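Long-range contact in group II chitinase (Ostrinia furnacalis, PDB 6JAY), which probably hydrolyses internal glycosidic bonds of chitin through this glycoside hydrolase family 18 domain, one piece of a longer chitin-binding protein: residues Y198-Q203 / V211-Y216. Numbering follows the deposited sequence.
Sequences YDYHGQ and VAPLYY. With JUK (2-amino-1-[(furan-2-yl)methyl]-5-oxo-3-({[(2S)-oxolan-2-yl]methyl}carbamoyl)-5H-dipyrido[1,2-a:2',3'-d]pyrimidin-1-ium), chain C; NAG (2-acetamido-2-deoxy-beta-D-glucopyranose), chain B.
Tyr200 meets Val211 and Pro213 at one side of its ring, and the meeting illustrates how a single carbonyl can bring two parts of an irregular loop together. Val211 O accepts a hydrogen bond from Tyr200 N (3.0 Å, 150° at the hydrogen). The donor lies tilted 32° from the carbonyl plane. Tyr198 CA adds a bent CA-H...O contact to the same oxygen. With chi1 of -73°, CG of Tyr200 stands opposite its carbonyl carbon, and the CD2 edge of the phenol faces the second segment. Val211 O and Ala212 CA lie at that edge, near the ring plane, whereas Pro213 CD approaches obliquely to 3.5 Å from CD2 of Tyr200. The Tyr200 side chain also touches Pro172 and Phe225, and its OH is hydrogen-bonded to Thr230. His201 turns a ring edge to the same proline, CD2 lying 4.3 Å from Pro213 CG; its ND1 is held by Asp205.

Both segments belong to the long loop between strand 192-195 and helix 227-236 of the family 18 TIM barrel, in the region where the ligand JUK is bound. On the ligand side, Val211 CG2, anti to the backbone N, reaches 3.7 Å from OD1 of Asp199. That oxygen is gripped by hydrogen bonds with Tyr251 and Gln253, which probably restrict the carboxylate's rotation, while OD2 of Asp199 lies 3.6 Å from JUK O1. Away from the ligand, the CB atoms of Tyr198 and Ala212 touch at 4.0 Å, and the Tyr198 ring leads away from this pair toward Met344 and Trp346 of strand 342-346, with Pro249 of strand 244-257 touching both Tyr198 and Ala212.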
loop_
_atom_site.group_PDB
_atom_site.type_symbol
_atom_site.label_atom_id
_atom_site.label_comp_id
_atom_site.label_asym_id
_atom_site.label_seq_id
_atom_site.Cartn_x
_atom_site.Cartn_y
_atom_site.Cartn_z
ATOM N N TYR A 198 4.072 3.991 -4.537
ATOM C CA TYR A 198 5.343 3.412 -4.125
ATOM C C TYR A 198 5.609 2.222 -5.028
ATOM O O TYR A 198 4.795 1.879 -5.892
ATOM C CB TYR A 198 5.348 3.031 -2.637
ATOM C CG TYR A 198 4.099 2.307 -2.156
ATOM C CD1 TYR A 198 3.836 0.998 -2.539
ATOM C CD2 TYR A 198 3.192 2.937 -1.307
ATOM C CE1 TYR A 198 2.699 0.336 -2.090
ATOM C CE2 TYR A 198 2.051 2.282 -0.855
ATOM C CZ TYR A 198 1.819 0.985 -1.255
ATOM O OH TYR A 198 0.700 0.325 -0.804
ATOM N N ASP A 199 6.765 1.595 -4.825
ATOM C CA ASP A 199 7.263 0.556 -5.722
ATOM C C ASP A 199 7.404 1.064 -7.157
ATOM O O ASP A 199 7.228 0.310 -8.116
ATOM C CB ASP A 199 6.432 -0.730 -5.656
ATOM C CG ASP A 199 6.536 -1.420 -4.312
ATOM O OD1 ASP A 199 7.472 -1.097 -3.543
ATOM O OD2 ASP A 199 5.677 -2.285 -4.015
ATOM N N TYR A 200 7.728 2.351 -7.318
ATOM C CA TYR A 200 8.047 2.844 -8.652
ATOM C C TYR A 200 9.329 2.218 -9.164
ATOM O O TYR A 200 9.528 2.109 -10.383
ATOM C CB TYR A 200 8.234 4.355 -8.625
ATOM C CG TYR A 200 6.968 5.150 -8.474
ATOM C CD1 TYR A 200 6.172 5.446 -9.578
ATOM C CD2 TYR A 200 6.567 5.613 -7.224
ATOM C CE1 TYR A 200 5.027 6.184 -9.445
ATOM C CE2 TYR A 200 5.420 6.361 -7.084
ATOM C CZ TYR A 200 4.653 6.647 -8.201
ATOM O OH TYR A 200 3.511 7.382 -8.041
ATOM N N HIS A 201 10.209 1.814 -8.249
ATOM C CA HIS A 201 11.505 1.247 -8.587
ATOM C C HIS A 201 11.832 0.109 -7.636
ATOM O O HIS A 201 11.358 0.075 -6.496
ATOM C CB HIS A 201 12.592 2.319 -8.552
ATOM C CG HIS A 201 12.369 3.389 -9.562
ATOM N ND1 HIS A 201 12.492 3.157 -10.916
ATOM C CD2 HIS A 201 11.985 4.680 -9.430
ATOM C CE1 HIS A 201 12.200 4.265 -11.574
ATOM N NE2 HIS A 201 11.889 5.203 -10.698
ATOM N N GLY A 202 12.652 -0.815 -8.124
ATOM C CA GLY A 202 13.005 -2.014 -7.387
ATOM C C GLY A 202 13.992 -2.820 -8.201
ATOM O O GLY A 202 14.377 -2.433 -9.311
ATOM N N GLN A 203 14.396 -3.962 -7.628
ATOM C CA GLN A 203 15.414 -4.821 -8.233
ATOM C C GLN A 203 15.088 -5.216 -9.669
ATOM O O GLN A 203 16.010 -5.516 -10.442
ATOM C CB GLN A 203 15.577 -6.091 -7.391
ATOM C CG GLN A 203 14.292 -6.879 -7.217
ATOM C CD GLN A 203 14.455 -8.106 -6.327
ATOM O OE1 GLN A 203 13.738 -8.266 -5.337
ATOM N NE2 GLN A 203 15.390 -8.976 -6.679
ATOM N N VAL A 211 12.198 3.947 -4.223
ATOM C CA VAL A 211 10.922 3.253 -4.058
ATOM C C VAL A 211 9.728 4.162 -4.336
ATOM O O VAL A 211 8.703 3.702 -4.856
ATOM C CB VAL A 211 10.840 2.585 -2.659
ATOM C CG1 VAL A 211 11.001 3.614 -1.522
ATOM C CG2 VAL A 211 9.529 1.765 -2.488
ATOM N N ALA A 212 9.818 5.449 -3.989
ATOM C CA ALA A 212 8.632 6.308 -3.951
ATOM C C ALA A 212 8.993 7.779 -4.117
ATOM O O ALA A 212 8.766 8.592 -3.221
ATOM C CB ALA A 212 7.857 6.083 -2.654
ATOM N N PRO A 213 9.475 8.168 -5.294
ATOM C CA PRO A 213 9.751 9.593 -5.530
ATOM C C PRO A 213 8.474 10.419 -5.471
ATOM O O PRO A 213 7.408 9.973 -5.905
ATOM C CB PRO A 213 10.309 9.620 -6.958
ATOM C CG PRO A 213 10.445 8.204 -7.407
ATOM C CD PRO A 213 9.565 7.366 -6.522
ATOM N N LEU A 214 8.591 11.641 -4.940
ATOM C CA LEU A 214 7.482 12.586 -4.927
ATOM C C LEU A 214 7.419 13.386 -6.221
ATOM O O LEU A 214 6.360 13.466 -6.847
ATOM C CB LEU A 214 7.582 13.524 -3.717
ATOM C CG LEU A 214 6.528 14.637 -3.627
ATOM C CD1 LEU A 214 5.105 14.067 -3.612
ATOM C CD2 LEU A 214 6.776 15.498 -2.394
ATOM N N TYR A 215 8.547 13.956 -6.644
ATOM C CA TYR A 215 8.607 14.801 -7.828
ATOM C C TYR A 215 9.585 14.227 -8.839
ATOM O O TYR A 215 10.494 13.461 -8.501
ATOM C CB TYR A 215 9.034 16.232 -7.478
ATOM C CG TYR A 215 8.025 16.982 -6.639
ATOM C CD1 TYR A 215 6.729 17.185 -7.094
ATOM C CD2 TYR A 215 8.361 17.493 -5.391
ATOM C CE1 TYR A 215 5.799 17.862 -6.334
ATOM C CE2 TYR A 215 7.426 18.173 -4.619
ATOM C CZ TYR A 215 6.144 18.355 -5.104
ATOM O OH TYR A 215 5.208 19.039 -4.363
ATOM N N TYR A 216 9.382 14.626 -10.094
ATOM C CA TYR A 216 10.285 14.277 -11.180
ATOM C C TYR A 216 11.719 14.654 -10.830
ATOM O O TYR A 216 11.974 15.692 -10.212
ATOM C CB TYR A 216 9.859 15.056 -12.430
ATOM C CG TYR A 216 10.733 14.834 -13.646
ATOM C CD1 TYR A 216 10.704 13.629 -14.332
ATOM C CD2 TYR A 216 11.563 15.842 -14.126
ATOM C CE1 TYR A 216 11.488 13.417 -15.450
ATOM C CE2 TYR A 216 12.356 15.640 -15.247
ATOM C CZ TYR A 216 12.312 14.428 -15.905
ATOM O OH TYR A 216 13.095 14.219 -17.021
HETATM C C1 JUK C . 5.703 -8.189 0.485
HETATM C C10 JUK C . 8.060 -9.371 -7.526
HETATM C C11 JUK C . 5.403 -7.430 -3.505
HETATM C C12 JUK C . 5.771 -6.177 -5.688
HETATM C C13 JUK C . 6.052 -7.375 -4.950
HETATM C C14 JUK C . 6.795 -8.395 -5.610
HETATM C C15 JUK C . 6.060 -4.849 -7.798
HETATM C C16 JUK C . 6.284 -6.038 -7.018
HETATM C C17 JUK C . 7.030 -7.075 -7.594
HETATM C C18 JUK C . 6.324 -3.596 -9.785
HETATM C C19 JUK C . 7.247 -5.721 -9.587
HETATM C C2 JUK C . 5.759 -8.527 2.061
HETATM C C20 JUK C . 7.786 -5.624 -10.942
HETATM C C21 JUK C . 7.554 -4.450 -11.698
HETATM C C22 JUK C . 6.820 -3.429 -11.114
HETATM C C3 JUK C . 7.023 -8.899 2.327
HETATM C C4 JUK C . 6.793 -8.742 -0.024
HETATM C C5 JUK C . 7.126 -8.385 -1.519
HETATM C C6 JUK C . 10.436 -8.657 -8.179
HETATM C C7 JUK C . 11.761 -9.049 -7.675
HETATM C C8 JUK C . 11.535 -9.963 -6.664
HETATM C C9 JUK C . 9.582 -9.377 -7.397
HETATM N N1 JUK C . 5.882 -7.869 -2.101
HETATM N N2 JUK C . 7.059 -9.586 -4.919
HETATM N N3 JUK C . 7.282 -8.239 -6.871
HETATM N N4 JUK C . 7.493 -6.904 -8.859
HETATM N N5 JUK C . 6.567 -4.746 -9.082
HETATM O O1 JUK C . 5.318 -3.791 -7.248
HETATM O O2 JUK C . 7.837 -8.478 1.092
HETATM O O3 JUK C . 10.257 -10.140 -6.536
HETATM O O4 JUK C . 4.245 -7.038 -3.513
HETATM C C1 NAG B . 3.545 18.189 -10.422
HETATM C C2 NAG B . 4.654 19.131 -10.902
HETATM C C3 NAG B . 4.058 20.328 -11.640
HETATM C C4 NAG B . 3.120 19.862 -12.744
HETATM C C5 NAG B . 2.067 18.926 -12.161
HETATM C C6 NAG B . 1.131 18.355 -13.201
HETATM C C7 NAG B . 6.809 19.555 -9.798
HETATM C C8 NAG B . 7.446 19.033 -11.049
HETATM N N2 NAG B . 5.472 19.579 -9.786
HETATM O O3 NAG B . 5.114 21.106 -12.195
HETATM O O4 NAG B . 2.482 20.979 -13.353
HETATM O O5 NAG B . 2.717 17.815 -11.525
HETATM O O6 NAG B . 1.647 17.168 -13.790
HETATM O O7 NAG B . 7.474 19.942 -8.842
#